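Local coordinates for protein sgbp-b (Bacteroides uniformis, PDB 7K44) that probably binds xyloglucan at the cell surface, as a surface glycan-binding protein of a polysaccharide utilization locus in a human gut commensal, at residues A[60-65]-A[81-86]. Residues are numbered along the deposited sequence; the frame is centred on the assembly and turned at random.
Sequences QRVYFT and TDYTVN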
loop_
_atom_site.group_PDB
_atom_site.type_symbol
_atom_site.label_atom_id
_atom_site.label_comp_id
_atom_site.label_asym_id
_atom_site.label_seq_id
_atom_site.Cartn_x
_atom_site.Cartn_y
_atom_site.Cartn_z
ATOM N N GLN A 60 6.979 37.573 18.395
ATOM C CA GLN A 60 7.214 38.960 18.030
ATOM C C GLN A 60 6.625 39.331 16.684
ATOM O O GLN A 60 6.092 40.433 16.532
ATOM C CB GLN A 60 8.712 39.273 18.093
ATOM C CG GLN A 60 9.267 39.004 19.488
ATOM C CD GLN A 60 10.772 38.918 19.539
ATOM O OE1 GLN A 60 11.433 38.688 18.526
ATOM N NE2 GLN A 60 11.327 39.097 20.732
ATOM N N ARG A 61 6.657 38.421 15.715
ATOM C CA ARG A 61 6.055 38.681 14.419
ATOM C C ARG A 61 5.550 37.379 13.824
ATOM O O ARG A 61 6.079 36.303 14.108
ATOM C CB ARG A 61 7.065 39.296 13.448
ATOM C CG ARG A 61 7.049 40.790 13.441
ATOM C CD ARG A 61 8.079 41.372 12.490
ATOM N NE ARG A 61 8.732 42.531 13.093
ATOM C CZ ARG A 61 8.100 43.651 13.434
ATOM N NH1 ARG A 61 6.791 43.785 13.217
ATOM N NH2 ARG A 61 8.778 44.650 13.987
ATOM N N VAL A 62 4.515 37.498 12.999
ATOM C CA VAL A 62 4.058 36.429 12.122
ATOM C C VAL A 62 3.969 37.028 10.729
ATOM O O VAL A 62 3.373 38.095 10.551
ATOM C CB VAL A 62 2.689 35.879 12.569
ATOM C CG1 VAL A 62 2.202 34.798 11.602
ATOM C CG2 VAL A 62 2.784 35.331 13.979
ATOM N N TYR A 63 4.584 36.375 9.748
ATOM C CA TYR A 63 4.572 36.977 8.419
ATOM C C TYR A 63 4.800 35.920 7.348
ATOM O O TYR A 63 5.409 34.877 7.602
ATOM C CB TYR A 63 5.608 38.105 8.286
ATOM C CG TYR A 63 7.053 37.688 8.493
ATOM C CD1 TYR A 63 7.604 37.622 9.767
ATOM C CD2 TYR A 63 7.870 37.372 7.410
ATOM C CE1 TYR A 63 8.925 37.246 9.962
ATOM C CE2 TYR A 63 9.190 36.993 7.596
ATOM C CZ TYR A 63 9.714 36.931 8.870
ATOM O OH TYR A 63 11.026 36.550 9.060
ATOM N N PHE A 64 4.289 36.212 6.152
ATOM C CA PHE A 64 4.620 35.470 4.947
ATOM C C PHE A 64 5.813 36.132 4.273
ATOM O O PHE A 64 5.940 37.366 4.272
ATOM C CB PHE A 64 3.438 35.481 3.977
ATOM C CG PHE A 64 2.201 34.791 4.503
ATOM C CD1 PHE A 64 1.283 35.477 5.284
ATOM C CD2 PHE A 64 1.946 33.461 4.192
ATOM C CE1 PHE A 64 0.127 34.844 5.757
ATOM C CE2 PHE A 64 0.797 32.823 4.662
ATOM C CZ PHE A 64 -0.109 33.523 5.448
ATOM N N THR A 65 6.686 35.307 3.705
ATOM C CA THR A 65 7.896 35.778 3.042
ATOM C C THR A 65 8.061 35.050 1.715
ATOM O O THR A 65 7.662 33.894 1.565
ATOM C CB THR A 65 9.143 35.585 3.918
ATOM O OG1 THR A 65 10.280 36.185 3.272
ATOM C CG2 THR A 65 9.449 34.124 4.170
ATOM N N THR A 81 -0.769 40.975 11.346
ATOM C CA THR A 81 -0.766 41.779 12.562
ATOM C C THR A 81 -1.813 41.348 13.577
ATOM O O THR A 81 -1.671 41.664 14.767
ATOM C CB THR A 81 -0.968 43.259 12.222
ATOM O OG1 THR A 81 -1.996 43.391 11.229
ATOM C CG2 THR A 81 0.327 43.848 11.681
ATOM N N ASP A 82 -2.846 40.632 13.144
ATOM C CA ASP A 82 -3.964 40.251 14.002
ATOM C C ASP A 82 -3.998 38.728 14.057
ATOM O O ASP A 82 -4.360 38.074 13.071
ATOM C CB ASP A 82 -5.264 40.817 13.431
ATOM C CG ASP A 82 -6.477 40.522 14.302
ATOM O OD1 ASP A 82 -6.315 39.930 15.391
ATOM O OD2 ASP A 82 -7.600 40.887 13.889
ATOM N N TYR A 83 -3.614 38.168 15.203
ATOM C CA TYR A 83 -3.634 36.722 15.396
ATOM C C TYR A 83 -3.856 36.418 16.872
ATOM O O TYR A 83 -3.684 37.282 17.738
ATOM C CB TYR A 83 -2.320 36.086 14.918
ATOM C CG TYR A 83 -1.101 36.687 15.582
ATOM C CD1 TYR A 83 -0.645 36.216 16.808
ATOM C CD2 TYR A 83 -0.408 37.730 14.983
ATOM C CE1 TYR A 83 0.459 36.772 17.419
ATOM C CE2 TYR A 83 0.699 38.294 15.589
ATOM C CZ TYR A 83 1.127 37.807 16.804
ATOM O OH TYR A 83 2.227 38.366 17.409
ATOM N N THR A 84 -4.227 35.169 17.157
ATOM C CA THR A 84 -4.400 34.717 18.528
ATOM C C THR A 84 -3.642 33.414 18.750
ATOM O O THR A 84 -3.449 32.623 17.821
ATOM C CB THR A 84 -5.887 34.530 18.874
ATOM O OG1 THR A 84 -6.496 33.643 17.932
ATOM C CG2 THR A 84 -6.616 35.862 18.831
ATOM N N VAL A 85 -3.221 33.193 19.996
ATOM C CA VAL A 85 -2.504 31.987 20.396
ATOM C C VAL A 85 -3.341 31.251 21.433
ATOM O O VAL A 85 -3.988 31.885 22.277
ATOM C CB VAL A 85 -1.117 32.333 20.973
ATOM C CG1 VAL A 85 -0.207 31.119 20.922
ATOM C CG2 VAL A 85 -0.521 33.511 20.230
ATOM N N ASN A 86 -3.331 29.915 21.369
ATOM C CA ASN A 86 -4.117 29.123 22.307
ATOM C C ASN A 86 -3.405 29.013 23.660
ATOM O O ASN A 86 -2.290 29.506 23.856
ATOM C CB ASN A 86 -4.482 27.764 21.702
ATOM C CG ASN A 86 -3.288 26.837 21.568
ATOM O OD1 ASN A 86 -2.140 27.263 21.682
ATOM N ND2 ASN A 86 -3.553 25.561 21.305
HETATM O O HOH W 1 2.931 41.044 16.057
#
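Two antiparallel sheets face each other in the N-terminal beta-sandwich, and at one margin of their interface Val62, on strand 59-65, meets Tyr83, in segment 81-86 of the facing sheet. The valine sets its methyl CG2 over the middle of the phenol ring, 4.0 Å from the centroid of the Tyr83 ring and 13° off the normal, a face-on CH-pi contact. Branching at CB suits Val62 to its strand; with CG1 anti to the backbone N (chi1 178°), CG2 falls beside that N, and this methyl meets the ring. Tyr83 uses both its flat face and its hydroxyl: with CG placed between its own N and carbonyl carbon (chi1 56°), the ring reaches the sheet of strand 59-65, where it also touches Ile59, while Ile92 and Phe94 of neighbouring strand 91-95 pack against it from its own sheet. Its OH stops 4.5 Å from Gln60 O, and a water joins the two, donating to Gln60 O over a long 3.3 Å and lying 3.1 Å from Tyr83 OH. Strand 59-65 pairs with strand 103-110 through a classic beta bulge, Gln60 and Arg61 both bonding to Glu109, while Val62 pairs through its backbone with Val80. Apolar groups thus meet between the facing sheets of a beta-sandwich, the tyrosine hydroxyl bonded to water.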